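Local atomic coordinates of antigen 43 (Escherichia coli, PDB entry 4KH3), a protein that mediates self-association of Escherichia coli cells as an autotransporter of the AIDA family, driving bacterial clumping and probably contributing to biofilm formation. Residues Leu301-Gly306 / Gly318-Arg323. Residues are numbered along the deposited sequence; the frame is centred on the assembly and turned at random.
Sequences LDVLSG and GTLDIR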
ATOM      1  N   LEU A 301       2.713  11.957   3.650  1.00 22.95           N
ATOM      2  CA  LEU A 301       4.018  12.186   4.268  1.00 19.23           C
ATOM      3  C   LEU A 301       3.847  12.310   5.770  1.00 21.67           C
ATOM      4  O   LEU A 301       3.099  13.163   6.243  1.00 25.67           O
ATOM      5  CB  LEU A 301       4.666  13.465   3.732  1.00 17.25           C
ATOM      6  CG  LEU A 301       5.991  13.853   4.413  1.00 18.42           C
ATOM      7  CD1 LEU A 301       7.078  12.814   4.160  1.00 16.49           C
ATOM      8  CD2 LEU A 301       6.454  15.220   3.939  1.00 18.93           C
ATOM      9  N   ASP A 302       4.514  11.444   6.518  1.00 22.22           N
ATOM     10  CA  ASP A 302       4.515  11.547   7.968  1.00 24.81           C
ATOM     11  C   ASP A 302       5.782  12.275   8.383  1.00 25.97           C
ATOM     12  O   ASP A 302       6.887  11.827   8.081  1.00 24.75           O
ATOM     13  CB  ASP A 302       4.486  10.167   8.627  1.00 26.82           C
ATOM     14  CG  ASP A 302       3.207   9.399   8.332  1.00 30.54           C
ATOM     15  OD1 ASP A 302       2.209  10.014   7.920  1.00 28.25           O
ATOM     16  OD2 ASP A 302       3.198   8.170   8.522  1.00 37.12           O
ATOM     17  N   VAL A 303       5.621  13.412   9.051  1.00 23.42           N
ATOM     18  CA  VAL A 303       6.768  14.125   9.592  1.00 24.49           C
ATOM     19  C   VAL A 303       6.930  13.736  11.056  1.00 22.75           C
ATOM     20  O   VAL A 303       6.132  14.104  11.915  1.00 24.02           O
ATOM     21  CB  VAL A 303       6.653  15.652   9.391  1.00 21.05           C
ATOM     22  CG1 VAL A 303       7.855  16.368   9.974  1.00 16.89           C
ATOM     23  CG2 VAL A 303       6.536  15.957   7.908  1.00 15.80           C
ATOM     24  N   LEU A 304       7.955  12.943  11.320  1.00 20.71           N
ATOM     25  CA  LEU A 304       8.170  12.396  12.646  1.00 25.65           C
ATOM     26  C   LEU A 304       8.806  13.406  13.595  1.00 27.01           C
ATOM     27  O   LEU A 304       9.319  14.448  13.181  1.00 24.96           O
ATOM     28  CB  LEU A 304       9.037  11.144  12.556  1.00 27.76           C
ATOM     29  CG  LEU A 304       8.558  10.093  11.548  1.00 29.28           C
ATOM     30  CD1 LEU A 304       9.440   8.866  11.614  1.00 25.87           C
ATOM     31  CD2 LEU A 304       7.105   9.726  11.796  1.00 27.77           C
ATOM     32  N   SER A 305       8.759  13.077  14.874  1.00 27.74           N
ATOM     33  CA  SER A 305       9.307  13.929  15.913  1.00 33.53           C
ATOM     34  C   SER A 305      10.775  14.254  15.646  1.00 36.74           C
ATOM     35  O   SER A 305      11.598  13.351  15.456  1.00 28.95           O
ATOM     36  CB  SER A 305       9.161  13.241  17.272  1.00 24.87           C
ATOM     37  OG  SER A 305       9.710  14.055  18.290  1.00 44.77           O
ATOM     38  N   GLY A 306      11.093  15.543  15.619  1.00 28.08           N
ATOM     39  CA  GLY A 306      12.463  15.980  15.438  1.00 30.70           C
ATOM     40  C   GLY A 306      12.814  16.251  13.988  1.00 32.97           C
ATOM     41  O   GLY A 306      13.944  16.628  13.672  1.00 34.89           O
ATOM     42  N   GLY A 318      -4.336  13.938  -0.922  1.00 24.63           N
ATOM     43  CA  GLY A 318      -3.075  13.951  -0.204  1.00 27.03           C
ATOM     44  C   GLY A 318      -3.240  14.107   1.301  1.00 27.51           C
ATOM     45  O   GLY A 318      -4.172  14.767   1.777  1.00 33.24           O
ATOM     46  N   THR A 319      -2.338  13.486   2.054  1.00 22.99           N
ATOM     47  CA  THR A 319      -2.342  13.600   3.508  1.00 25.13           C
ATOM     48  C   THR A 319      -0.978  14.007   4.055  1.00 28.58           C
ATOM     49  O   THR A 319       0.040  13.377   3.752  1.00 28.48           O
ATOM     50  CB  THR A 319      -2.765  12.290   4.182  1.00 23.12           C
ATOM     51  OG1 THR A 319      -4.114  11.994   3.829  1.00 31.53           O
ATOM     52  CG2 THR A 319      -2.680  12.421   5.687  1.00 29.95           C
ATOM     53  N   LEU A 320      -0.961  15.073   4.849  1.00 27.14           N
ATOM     54  CA  LEU A 320       0.240  15.463   5.578  1.00 28.84           C
ATOM     55  C   LEU A 320       0.003  15.279   7.067  1.00 25.90           C
ATOM     56  O   LEU A 320      -0.922  15.857   7.632  1.00 27.44           O
ATOM     57  CB  LEU A 320       0.625  16.908   5.272  1.00 24.64           C
ATOM     58  CG  LEU A 320       1.837  17.437   6.036  1.00 23.65           C
ATOM     59  CD1 LEU A 320       3.059  16.570   5.765  1.00 16.79           C
ATOM     60  CD2 LEU A 320       2.102  18.887   5.658  1.00 20.41           C
ATOM     61  N   ASP A 321       0.835  14.456   7.690  1.00 24.69           N
ATOM     62  CA  ASP A 321       0.689  14.121   9.098  1.00 27.48           C
ATOM     63  C   ASP A 321       1.912  14.593   9.879  1.00 24.22           C
ATOM     64  O   ASP A 321       2.989  14.001   9.778  1.00 29.63           O
ATOM     65  CB  ASP A 321       0.488  12.605   9.255  1.00 20.66           C
ATOM     66  CG  ASP A 321       0.454  12.157  10.715  1.00 34.72           C
ATOM     67  OD1 ASP A 321       0.366  13.014  11.622  1.00 37.72           O
ATOM     68  OD2 ASP A 321       0.500  10.933  10.957  1.00 40.76           O
ATOM     69  N   ILE A 322       1.749  15.660  10.656  1.00 26.00           N
ATOM     70  CA  ILE A 322       2.854  16.172  11.459  1.00 27.59           C
ATOM     71  C   ILE A 322       2.731  15.716  12.894  1.00 21.49           C
ATOM     72  O   ILE A 322       1.822  16.127  13.611  1.00 28.63           O
ATOM     73  CB  ILE A 322       2.969  17.701  11.428  1.00 26.31           C
ATOM     74  CG1 ILE A 322       2.991  18.207   9.988  1.00 23.65           C
ATOM     75  CG2 ILE A 322       4.241  18.135  12.152  1.00 18.41           C
ATOM     76  CD1 ILE A 322       1.684  18.796   9.547  1.00 26.67           C
ATOM     77  N   ARG A 323       3.642  14.840  13.297  1.00 22.78           N
ATOM     78  CA  ARG A 323       3.641  14.302  14.646  1.00 28.53           C
ATOM     79  C   ARG A 323       4.043  15.361  15.650  1.00 37.70           C
ATOM     80  O   ARG A 323       4.540  16.439  15.290  1.00 35.60           O
ATOM     81  CB  ARG A 323       4.613  13.131  14.757  1.00 31.94           C
ATOM     82  CG  ARG A 323       4.284  11.977  13.836  1.00 35.46           C
ATOM     83  CD  ARG A 323       2.972  11.331  14.217  1.00 34.38           C
ATOM     84  NE  ARG A 323       2.431  10.549  13.112  1.00 45.30           N
ATOM     85  CZ  ARG A 323       2.878   9.350  12.744  1.00 40.83           C
ATOM     86  NH1 ARG A 323       3.888   8.774  13.389  1.00 41.77           N
ATOM     87  NH2 ARG A 323       2.314   8.728  11.718  1.00 42.95           N
TER
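With CG of Arg323 set beside its backbone N (chi1 -60°) and the chain bent at chi2 (-66°), the guanidinium turns back along the strand to Asp302 and Asp321. NH2 of Arg323 lies 3.4 Å from OD2 of Asp302 in a salt bridge across the strands, the carboxylate and guanidinium planes 44° apart. Within its own segment Arg323 grips Asp321 side-on: NE (2.9 Å) and NH2 both donate to the single atom OD2, from the same face of the carboxylate. OD1 of Asp302 stands only 3.6 Å from OD2 of Asp321; Arg323, together with Arg300, which forms a salt bridge to that OD1, probably offsets the repulsion. Leu304 lies alongside Arg323, CD2 meeting NH1 at 3.7 Å. On the other face, Leu301, Val303, Leu320 and Ile322 are buried; CD1 of Leu320 touches CB of Leu301 (4.0 Å) and CG2 of Val303. Four backbone hydrogen bonds join the parallel strands in register, including Asp321 N to Leu301 O (3.0 Å). The two strands belong to successive coils of a right-handed beta-helix, as in the pectate lyase-like fold: strand 265-269 flanks 300-303, strand 338-342 flanks 319-322, and Leu295 and Ala309 pack against the apolar face from strands 294-295 and 308-310.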